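Local coordinates for ganglioside-induced differentiation-associated protein 2 (Homo sapiens, PDB 4UML) that is of undefined biochemical function but carries a macro domain, the fold that in many relatives binds ADP-ribose, and has been linked to spinocerebellar ataxia, at residues A[10-20]-A[57-68]; A[127-135]-A[170-178]. All blocks are in the same frame, centred on the assembly; numbering follows the deposited sequence.

Contact 1: residues A[10-20]-A[57-68]; sequences QFVDVDTLPSW and VVLWKGDVALLN
Asn68 meets the N-terminal segment with both ends of its amide. OD1 accepts the backbone N of Val14 at 2.7 Å, while ND2 donates to OD1 of Asp13 at 3.1 Å, with amide and carboxylate planes nearly perpendicular. Asn68 CG sits between its own N and carbonyl carbon (chi1 69°), which turns the amide against the 10-20 backbone. The carboxylate oxygen of Asp13 is gripped from both faces of its plane, by Asn68 ND2 on one and by the N of Asp15, two residues on in an Asx turn, on the other. Val12 pairs with Leu67 in a single beta bridge: its N donates almost straight to Leu66 O (2.9 Å), and its O accepts the N of Asn68.

Next to this bridge, one face of the Trp60 indole receives three aliphatic side chains, each toward the rim. Val12 CG1, Leu17 CD1 and Leu67 CD2 all come from the same side, Leu17 CD1 lying 4.0 Å from the centroid of the five-membered ring of Trp60 in a CH-pi contact. Gly62 CA lies against the opposite face, also toward the rim. CD2 of Leu67 also touches Val12 CG1 and Leu17 CD1, so the three aliphatic groups pack on one another as well as on the indole.

Farther along, Trp20 N donates to Val57 O (2.6 Å), and two waters link Pro18 O to the backbone N and O of Leu59. The Ser19 hydroxyl is held by Gly55 O and the Trp20 indole N-H by Phe224 O. On its other side, strand 57-61 pairs with strand 203-208. The arrangement is that of an N-terminal segment without regular strand structure, apart from one beta bridge and a 3-10 turn, packed along the edge strand 57-61 of the macro-domain sheet.

Contact 2: residues A[127-135]-A[170-178]; sequences IHTVGPKYK and INSAKRGYP
The Tyr134 ring carries Pro178 CD over the centre of one face, 3.4 Å from the ring centroid, a close CH-pi contact. The edge of the same ring, through CD1, meets the face of Tyr177 in an edge-to-face pair; the centroids are 4.8 Å apart and the planes inclined at 51°. Pro132 CG lies at the edge of the Tyr177 ring, in its plane. With CG opposite the backbone N (chi1 -177°), the Tyr134 ring reaches across to the turn that leads into Pro178, the N-cap residue of helix 179-197. Helix 139-159 also touches both tyrosines, through Arg139 and Ala142 at Tyr134 and Glu143 at Tyr177.

This is the junction of two loops that leave the C-terminal ends of strands 125-129 and 164-167, which flank strand 71-75 in the macro-domain alpha/beta/alpha sandwich, the end of the sheet where relatives bind ADP-ribose. The extended side chain of Arg175 runs back along segment 127-135 and sets its guanidinium with Lys133 CG over one face and Gly131 O at the edge, tilted out of the plane. NH1 donates to Gly131 O at 2.7 Å, although the bond is bent to 135° at the hydrogen. NH2 forms a salt bridge with Glu78, whose negative charge probably eases the repulsion between Arg175 NH2 and Lys133 NZ, 4.4 Å apart. At the other end of the same residue, Arg175 O accepts the backbone N of Tyr134 at 2.9 Å, so one residue holds the opposing loop through both its side chain and its carbonyl. Deeper in, Thr129 CG2 packs against Ile170 CG2 (3.8 Å), while Thr129 OG1 is hydrogen-bonded to Glu112 O.

Both segments of contact 1 precede those of contact 2 along the chain; their centres are 22 Å apart, with the middle of the domain between them, and the nearest atoms are about 9 Å apart. The six-stranded mixed sheet is common to both. Contact 1 flanks strand 57-61 at one margin. Contact 2 starts from strand 125-129, which stands between strand 71-75 and the other margin, 113-117, and meets the loop that joins strand 164-167 to helix 179-197. One contact therefore lays the N-terminal segment against the side of the macro domain, whereas the other ties together loops leaving its more central strands.

Contact 1: residues A[10-20]-A[57-68]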
loop_
_atom_site.group_PDB
_atom_site.type_symbol
_atom_site.label_atom_id
_atom_site.label_comp_id
_atom_site.label_asym_id
_atom_site.label_seq_id
_atom_site.Cartn_x
_atom_site.Cartn_y
_atom_site.Cartn_z
ATOM N N GLN A 10 -5.830 -14.327 15.569
ATOM C CA GLN A 10 -6.181 -12.918 15.692
ATOM C C GLN A 10 -5.953 -12.093 14.399
ATOM O O GLN A 10 -6.115 -10.868 14.421
ATOM C CB GLN A 10 -5.445 -12.314 16.907
ATOM C CG GLN A 10 -5.799 -12.982 18.239
ATOM C CD GLN A 10 -7.301 -12.996 18.498
ATOM O OE1 GLN A 10 -7.947 -14.040 18.411
ATOM N NE2 GLN A 10 -7.868 -11.824 18.765
ATOM N N PHE A 11 -5.638 -12.751 13.270
ATOM C CA PHE A 11 -5.285 -12.027 12.038
ATOM C C PHE A 11 -6.115 -12.445 10.818
ATOM O O PHE A 11 -6.927 -13.388 10.876
ATOM C CB PHE A 11 -3.781 -12.172 11.761
ATOM C CG PHE A 11 -3.328 -13.591 11.507
ATOM C CD1 PHE A 11 -3.352 -14.120 10.226
ATOM C CD2 PHE A 11 -2.846 -14.375 12.547
ATOM C CE1 PHE A 11 -2.944 -15.416 9.978
ATOM C CE2 PHE A 11 -2.426 -15.673 12.315
ATOM C CZ PHE A 11 -2.480 -16.200 11.030
ATOM N N VAL A 12 -5.926 -11.724 9.720
ATOM C CA VAL A 12 -6.619 -11.984 8.476
ATOM C C VAL A 12 -5.655 -12.628 7.488
ATOM O O VAL A 12 -4.600 -12.067 7.162
ATOM C CB VAL A 12 -7.196 -10.682 7.903
ATOM C CG1 VAL A 12 -7.674 -10.869 6.467
ATOM C CG2 VAL A 12 -8.309 -10.182 8.808
ATOM N N ASP A 13 -6.004 -13.830 7.031
ATOM C CA ASP A 13 -5.133 -14.582 6.165
ATOM C C ASP A 13 -5.329 -14.137 4.739
ATOM O O ASP A 13 -6.432 -14.232 4.209
ATOM C CB ASP A 13 -5.424 -16.082 6.286
ATOM C CG ASP A 13 -4.508 -16.943 5.454
ATOM O OD1 ASP A 13 -3.522 -16.480 4.800
ATOM O OD2 ASP A 13 -4.788 -18.159 5.453
ATOM N N VAL A 14 -4.250 -13.690 4.105
ATOM C CA VAL A 14 -4.325 -13.184 2.740
ATOM C C VAL A 14 -4.804 -14.276 1.743
ATOM O O VAL A 14 -5.408 -13.963 0.714
ATOM C CB VAL A 14 -3.015 -12.497 2.304
ATOM C CG1 VAL A 14 -1.826 -13.466 2.325
ATOM C CG2 VAL A 14 -3.171 -11.890 0.920
ATOM N N ASP A 15 -4.576 -15.543 2.081
ATOM C CA ASP A 15 -5.044 -16.673 1.248
ATOM C C ASP A 15 -6.536 -16.807 1.130
ATOM O O ASP A 15 -7.003 -17.319 0.132
ATOM C CB ASP A 15 -4.526 -17.991 1.797
ATOM C CG ASP A 15 -3.073 -18.194 1.526
ATOM O OD1 ASP A 15 -2.504 -17.381 0.758
ATOM O OD2 ASP A 15 -2.503 -19.174 2.081
ATOM N N THR A 16 -7.278 -16.410 2.156
ATOM C CA THR A 16 -8.727 -16.465 2.105
ATOM C C THR A 16 -9.366 -15.324 1.293
ATOM O O THR A 16 -10.578 -15.333 1.081
ATOM C CB THR A 16 -9.351 -16.436 3.513
ATOM O OG1 THR A 16 -9.022 -15.199 4.174
ATOM C CG2 THR A 16 -8.873 -17.643 4.338
ATOM N N LEU A 17 -8.582 -14.324 0.878
ATOM C CA LEU A 17 -9.180 -13.109 0.321
ATOM C C LEU A 17 -9.380 -13.296 -1.167
ATOM O O LEU A 17 -8.443 -13.652 -1.879
ATOM C CB LEU A 17 -8.311 -11.854 0.625
ATOM C CG LEU A 17 -8.089 -11.558 2.112
ATOM C CD1 LEU A 17 -7.338 -10.234 2.340
ATOM C CD2 LEU A 17 -9.418 -11.557 2.862
ATOM N N PRO A 18 -10.605 -13.041 -1.658
ATOM C CA PRO A 18 -10.780 -13.162 -3.099
ATOM C C PRO A 18 -10.018 -12.102 -3.924
ATOM O O PRO A 18 -10.043 -10.902 -3.621
ATOM C CB PRO A 18 -12.299 -13.063 -3.271
ATOM C CG PRO A 18 -12.751 -12.245 -2.106
ATOM C CD PRO A 18 -11.839 -12.621 -0.975
ATOM N N SER A 19 -9.331 -12.604 -4.930
ATOM C CA SER A 19 -8.493 -11.876 -5.863
ATOM C C SER A 19 -9.376 -11.114 -6.851
ATOM O O SER A 19 -10.518 -11.513 -7.086
ATOM C CB SER A 19 -7.687 -12.917 -6.643
ATOM O OG SER A 19 -6.491 -12.388 -7.163
ATOM N N TRP A 20 -8.853 -10.049 -7.458
ATOM C CA TRP A 20 -9.581 -9.304 -8.503
ATOM C C TRP A 20 -9.837 -10.207 -9.729
ATOM O O TRP A 20 -10.925 -10.183 -10.320
ATOM C CB TRP A 20 -8.811 -8.026 -8.888
ATOM C CG TRP A 20 -9.441 -7.224 -9.985
ATOM C CD1 TRP A 20 -9.004 -7.120 -11.279
ATOM C CD2 TRP A 20 -10.599 -6.395 -9.880
ATOM N NE1 TRP A 20 -9.838 -6.282 -11.996
ATOM C CE2 TRP A 20 -10.822 -5.822 -11.158
ATOM C CE3 TRP A 20 -11.483 -6.092 -8.837
ATOM C CZ2 TRP A 20 -11.894 -4.973 -11.414
ATOM C CZ3 TRP A 20 -12.536 -5.244 -9.083
ATOM C CH2 TRP A 20 -12.731 -4.681 -10.368
ATOM N N VAL A 57 -3.881 -9.186 -7.657
ATOM C CA VAL A 57 -4.459 -8.010 -7.051
ATOM C C VAL A 57 -5.654 -8.391 -6.204
ATOM O O VAL A 57 -6.501 -9.187 -6.637
ATOM C CB VAL A 57 -4.933 -7.027 -8.132
ATOM C CG1 VAL A 57 -5.749 -5.903 -7.512
ATOM C CG2 VAL A 57 -3.736 -6.481 -8.859
ATOM N N VAL A 58 -5.717 -7.817 -5.007
ATOM C CA VAL A 58 -6.799 -8.010 -4.089
ATOM C C VAL A 58 -7.291 -6.651 -3.555
ATOM O O VAL A 58 -6.498 -5.819 -3.084
ATOM C CB VAL A 58 -6.343 -8.874 -2.888
ATOM C CG1 VAL A 58 -7.476 -9.067 -1.915
ATOM C CG2 VAL A 58 -5.734 -10.201 -3.341
ATOM N N LEU A 59 -8.604 -6.426 -3.615
ATOM C CA LEU A 59 -9.219 -5.299 -2.933
ATOM C C LEU A 59 -9.935 -5.784 -1.683
ATOM O O LEU A 59 -10.799 -6.656 -1.757
ATOM C CB LEU A 59 -10.218 -4.601 -3.842
ATOM C CG LEU A 59 -10.982 -3.416 -3.230
ATOM C CD1 LEU A 59 -10.058 -2.286 -2.855
ATOM C CD2 LEU A 59 -12.026 -2.881 -4.204
ATOM N N TRP A 60 -9.599 -5.210 -0.532
ATOM C CA TRP A 60 -10.126 -5.713 0.720
ATOM C C TRP A 60 -10.483 -4.572 1.600
ATOM O O TRP A 60 -9.619 -3.735 1.916
ATOM C CB TRP A 60 -9.083 -6.563 1.428
ATOM C CG TRP A 60 -9.493 -7.034 2.755
ATOM C CD1 TRP A 60 -10.523 -7.919 3.026
ATOM C CD2 TRP A 60 -8.898 -6.708 4.014
ATOM N NE1 TRP A 60 -10.600 -8.136 4.384
ATOM C CE2 TRP A 60 -9.603 -7.425 5.007
ATOM C CE3 TRP A 60 -7.829 -5.887 4.403
ATOM C CZ2 TRP A 60 -9.291 -7.321 6.360
ATOM C CZ3 TRP A 60 -7.505 -5.795 5.730
ATOM C CH2 TRP A 60 -8.223 -6.519 6.704
ATOM N N LYS A 61 -11.746 -4.515 2.019
ATOM C CA LYS A 61 -12.136 -3.509 2.991
ATOM C C LYS A 61 -11.813 -3.991 4.395
ATOM O O LYS A 61 -12.436 -4.917 4.890
ATOM C CB LYS A 61 -13.629 -3.152 2.879
ATOM C CG LYS A 61 -14.020 -2.049 3.859
ATOM C CD LYS A 61 -15.237 -1.276 3.383
ATOM C CE LYS A 61 -16.509 -2.098 3.518
ATOM N NZ LYS A 61 -16.795 -2.370 4.955
ATOM N N GLY A 62 -10.820 -3.386 5.036
ATOM C CA GLY A 62 -10.404 -3.811 6.378
ATOM C C GLY A 62 -9.163 -3.082 6.839
ATOM O O GLY A 62 -8.601 -2.276 6.089
ATOM N N ASP A 63 -8.736 -3.382 8.060
ATOM C CA ASP A 63 -7.594 -2.727 8.696
ATOM C C ASP A 63 -6.313 -3.431 8.241
ATOM O O ASP A 63 -6.123 -4.599 8.529
ATOM C CB ASP A 63 -7.746 -2.828 10.213
ATOM C CG ASP A 63 -6.721 -2.014 10.985
ATOM O OD1 ASP A 63 -5.629 -1.664 10.450
ATOM O OD2 ASP A 63 -7.021 -1.709 12.174
ATOM N N VAL A 64 -5.459 -2.710 7.518
ATOM C CA VAL A 64 -4.229 -3.272 6.977
ATOM C C VAL A 64 -3.377 -3.984 8.049
ATOM O O VAL A 64 -2.705 -4.964 7.749
ATOM C CB VAL A 64 -3.408 -2.194 6.246
ATOM C CG1 VAL A 64 -2.690 -1.290 7.238
ATOM C CG2 VAL A 64 -2.405 -2.842 5.305
ATOM N N ALA A 65 -3.419 -3.504 9.288
ATOM C CA ALA A 65 -2.636 -4.063 10.354
ATOM C C ALA A 65 -2.945 -5.527 10.674
ATOM O O ALA A 65 -2.136 -6.196 11.305
ATOM C CB ALA A 65 -2.754 -3.209 11.608
ATOM N N LEU A 66 -4.083 -6.016 10.204
ATOM C CA LEU A 66 -4.491 -7.396 10.471
ATOM C C LEU A 66 -3.930 -8.377 9.472
ATOM O O LEU A 66 -4.040 -9.578 9.673
ATOM C CB LEU A 66 -6.002 -7.491 10.426
ATOM C CG LEU A 66 -6.708 -6.647 11.510
ATOM C CD1 LEU A 66 -8.210 -6.696 11.312
ATOM C CD2 LEU A 66 -6.320 -7.163 12.869
ATOM N N LEU A 67 -3.338 -7.888 8.396
ATOM C CA LEU A 67 -2.995 -8.775 7.295
ATOM C C LEU A 67 -1.687 -9.515 7.525
ATOM O O LEU A 67 -0.724 -8.941 8.002
ATOM C CB LEU A 67 -2.929 -7.980 5.986
ATOM C CG LEU A 67 -4.237 -7.420 5.434
ATOM C CD1 LEU A 67 -3.920 -6.453 4.299
ATOM C CD2 LEU A 67 -5.157 -8.541 4.971
ATOM N N ASN A 68 -1.645 -10.798 7.168
ATOM C CA ASN A 68 -0.403 -11.571 7.225
ATOM C C ASN A 68 0.407 -11.519 5.914
ATOM O O ASN A 68 1.101 -12.456 5.587
ATOM C CB ASN A 68 -0.694 -13.026 7.630
ATOM C CG ASN A 68 -1.430 -13.786 6.549
ATOM O OD1 ASN A 68 -2.065 -13.175 5.681
ATOM N ND2 ASN A 68 -1.334 -15.119 6.569
HETATM O O HOH W 1 -10.192 -8.490 -4.759
HETATM O O HOH W 2 -10.707 -9.453 -1.229
#

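Contact 2: residues A[127-135]-A[170-178]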
loop_
_atom_site.group_PDB
_atom_site.type_symbol
_atom_site.label_atom_id
_atom_site.label_comp_id
_atom_site.label_asym_id
_atom_site.label_seq_id
_atom_site.Cartn_x
_atom_site.Cartn_y
_atom_site.Cartn_z
ATOM N N ILE A 127 6.602 -1.612 5.974
ATOM C CA ILE A 127 7.261 -0.612 5.150
ATOM C C ILE A 127 6.631 0.749 5.478
ATOM O O ILE A 127 5.431 0.954 5.285
ATOM C CB ILE A 127 7.136 -0.942 3.645
ATOM C CG1 ILE A 127 7.832 -2.265 3.368
ATOM C CG2 ILE A 127 7.745 0.197 2.803
ATOM C CD1 ILE A 127 7.507 -2.849 2.019
ATOM N N HIS A 128 7.444 1.668 5.998
ATOM C CA HIS A 128 6.981 2.977 6.365
ATOM C C HIS A 128 7.253 3.926 5.209
ATOM O O HIS A 128 8.364 3.931 4.635
ATOM C CB HIS A 128 7.726 3.453 7.613
ATOM C CG HIS A 128 7.664 2.492 8.758
ATOM N ND1 HIS A 128 6.694 2.562 9.734
ATOM C CD2 HIS A 128 8.425 1.414 9.061
ATOM C CE1 HIS A 128 6.870 1.584 10.607
ATOM N NE2 HIS A 128 7.925 0.879 10.231
ATOM N N THR A 129 6.262 4.734 4.875
ATOM C CA THR A 129 6.445 5.737 3.832
ATOM C C THR A 129 5.741 7.048 4.182
ATOM O O THR A 129 4.952 7.079 5.128
ATOM C CB THR A 129 5.943 5.172 2.489
ATOM O OG1 THR A 129 6.450 5.970 1.426
ATOM C CG2 THR A 129 4.420 5.091 2.441
ATOM N N VAL A 130 5.998 8.106 3.414
ATOM C CA VAL A 130 5.465 9.467 3.707
ATOM C C VAL A 130 4.947 10.109 2.422
ATOM O O VAL A 130 5.702 10.425 1.511
ATOM C CB VAL A 130 6.571 10.372 4.308
ATOM C CG1 VAL A 130 6.102 11.823 4.530
ATOM C CG2 VAL A 130 7.142 9.757 5.581
ATOM N N GLY A 131 3.648 10.264 2.347
ATOM C CA GLY A 131 3.017 10.905 1.229
ATOM C C GLY A 131 3.132 12.427 1.347
ATOM O O GLY A 131 3.429 12.967 2.415
ATOM N N PRO A 132 2.895 13.115 0.240
ATOM C CA PRO A 132 3.085 14.570 0.247
ATOM C C PRO A 132 1.897 15.267 0.949
ATOM O O PRO A 132 0.757 14.766 0.925
ATOM C CB PRO A 132 3.098 14.896 -1.233
ATOM C CG PRO A 132 2.155 13.913 -1.819
ATOM C CD PRO A 132 2.377 12.632 -1.043
ATOM N N LYS A 133 2.168 16.399 1.585
ATOM C CA LYS A 133 1.088 17.324 1.985
ATOM C C LYS A 133 0.633 18.022 0.732
ATOM O O LYS A 133 1.360 18.849 0.197
ATOM C CB LYS A 133 1.630 18.357 2.941
ATOM C CG LYS A 133 2.107 17.776 4.263
ATOM C CD LYS A 133 2.884 18.797 5.087
ATOM C CE LYS A 133 2.780 18.434 6.553
ATOM N NZ LYS A 133 3.819 19.137 7.335
ATOM N N TYR A 134 -0.540 17.680 0.243
ATOM C CA TYR A 134 -0.968 18.117 -1.076
ATOM C C TYR A 134 -1.289 19.606 -1.094
ATOM O O TYR A 134 -2.043 20.073 -0.275
ATOM C CB TYR A 134 -2.209 17.380 -1.510
ATOM C CG TYR A 134 -2.678 17.733 -2.915
ATOM C CD1 TYR A 134 -2.191 17.058 -4.005
ATOM C CD2 TYR A 134 -3.580 18.769 -3.140
ATOM C CE1 TYR A 134 -2.602 17.358 -5.278
ATOM C CE2 TYR A 134 -3.988 19.094 -4.427
ATOM C CZ TYR A 134 -3.505 18.365 -5.488
ATOM O OH TYR A 134 -3.882 18.649 -6.773
ATOM N N LYS A 135 -0.729 20.315 -2.043
ATOM C CA LYS A 135 -1.068 21.715 -2.270
ATOM C C LYS A 135 -1.215 21.890 -3.721
ATOM O O LYS A 135 -0.338 21.481 -4.482
ATOM C CB LYS A 135 0.030 22.625 -1.715
ATOM C CG LYS A 135 0.013 22.499 -0.219
ATOM C CD LYS A 135 1.099 23.190 0.544
ATOM C CE LYS A 135 0.648 23.187 2.002
ATOM N NZ LYS A 135 1.787 22.935 2.910
ATOM N N ILE A 170 -2.077 5.196 0.813
ATOM C CA ILE A 170 -0.913 5.951 1.276
ATOM C C ILE A 170 -1.230 7.447 1.513
ATOM O O ILE A 170 -0.618 8.077 2.365
ATOM C CB ILE A 170 0.329 5.757 0.324
ATOM C CG1 ILE A 170 0.833 4.303 0.486
ATOM C CG2 ILE A 170 1.460 6.737 0.631
ATOM C CD1 ILE A 170 1.944 3.885 -0.455
ATOM N N ASN A 171 -2.155 7.982 0.746
ATOM C CA ASN A 171 -2.577 9.369 0.902
ATOM C C ASN A 171 -3.526 9.449 2.099
ATOM O O ASN A 171 -4.632 8.953 2.024
ATOM C CB ASN A 171 -3.269 9.864 -0.379
ATOM C CG ASN A 171 -4.305 8.879 -0.929
ATOM O OD1 ASN A 171 -3.986 7.738 -1.329
ATOM N ND2 ASN A 171 -5.557 9.319 -0.973
ATOM N N SER A 172 -3.057 9.960 3.217
ATOM C CA SER A 172 -3.922 10.107 4.406
ATOM C C SER A 172 -4.931 11.220 4.169
ATOM O O SER A 172 -4.653 12.168 3.434
ATOM C CB SER A 172 -3.094 10.413 5.642
ATOM O OG SER A 172 -2.318 11.580 5.459
ATOM N N ALA A 173 -6.100 11.124 4.791
ATOM C CA ALA A 173 -7.108 12.181 4.667
ATOM C C ALA A 173 -6.527 13.513 5.139
ATOM O O ALA A 173 -6.684 14.536 4.470
ATOM C CB ALA A 173 -8.381 11.820 5.426
ATOM N N LYS A 174 -5.785 13.500 6.237
ATOM C CA LYS A 174 -5.228 14.745 6.750
ATOM C C LYS A 174 -4.194 15.430 5.830
ATOM O O LYS A 174 -3.925 16.602 6.015
ATOM C CB LYS A 174 -4.628 14.566 8.143
ATOM C CG LYS A 174 -3.386 13.680 8.168
ATOM C CD LYS A 174 -3.109 13.178 9.565
ATOM C CE LYS A 174 -2.879 14.325 10.525
ATOM N NZ LYS A 174 -1.789 13.971 11.462
ATOM N N ARG A 175 -3.586 14.730 4.875
ATOM C CA ARG A 175 -2.616 15.399 3.991
ATOM C C ARG A 175 -3.271 15.927 2.726
ATOM O O ARG A 175 -2.613 16.573 1.897
ATOM C CB ARG A 175 -1.403 14.497 3.680
ATOM C CG ARG A 175 -0.296 14.751 4.680
ATOM C CD ARG A 175 0.915 13.835 4.611
ATOM N NE ARG A 175 1.777 14.103 5.762
ATOM C CZ ARG A 175 3.067 14.459 5.735
ATOM N NH1 ARG A 175 3.763 14.568 4.610
ATOM N NH2 ARG A 175 3.680 14.715 6.883
ATOM N N GLY A 176 -4.549 15.613 2.557
ATOM C CA GLY A 176 -5.414 16.261 1.569
ATOM C C GLY A 176 -5.291 15.948 0.084
ATOM O O GLY A 176 -5.827 16.688 -0.765
ATOM N N TYR A 177 -4.620 14.849 -0.264
ATOM C CA TYR A 177 -4.491 14.527 -1.660
ATOM C C TYR A 177 -5.889 14.225 -2.165
ATOM O O TYR A 177 -6.588 13.482 -1.511
ATOM C CB TYR A 177 -3.581 13.293 -1.869
ATOM C CG TYR A 177 -2.883 13.322 -3.195
ATOM C CD1 TYR A 177 -3.599 13.308 -4.374
ATOM C CD2 TYR A 177 -1.491 13.322 -3.265
ATOM C CE1 TYR A 177 -2.958 13.351 -5.608
ATOM C CE2 TYR A 177 -0.829 13.371 -4.487
ATOM C CZ TYR A 177 -1.563 13.383 -5.647
ATOM O OH TYR A 177 -0.920 13.437 -6.850
ATOM N N PRO A 178 -6.305 14.805 -3.312
ATOM C CA PRO A 178 -7.595 14.428 -3.895
ATOM C C PRO A 178 -7.675 12.927 -4.179
ATOM O O PRO A 178 -6.834 12.377 -4.883
ATOM C CB PRO A 178 -7.627 15.226 -5.192
ATOM C CG PRO A 178 -6.882 16.467 -4.847
ATOM C CD PRO A 178 -5.747 15.991 -3.976
#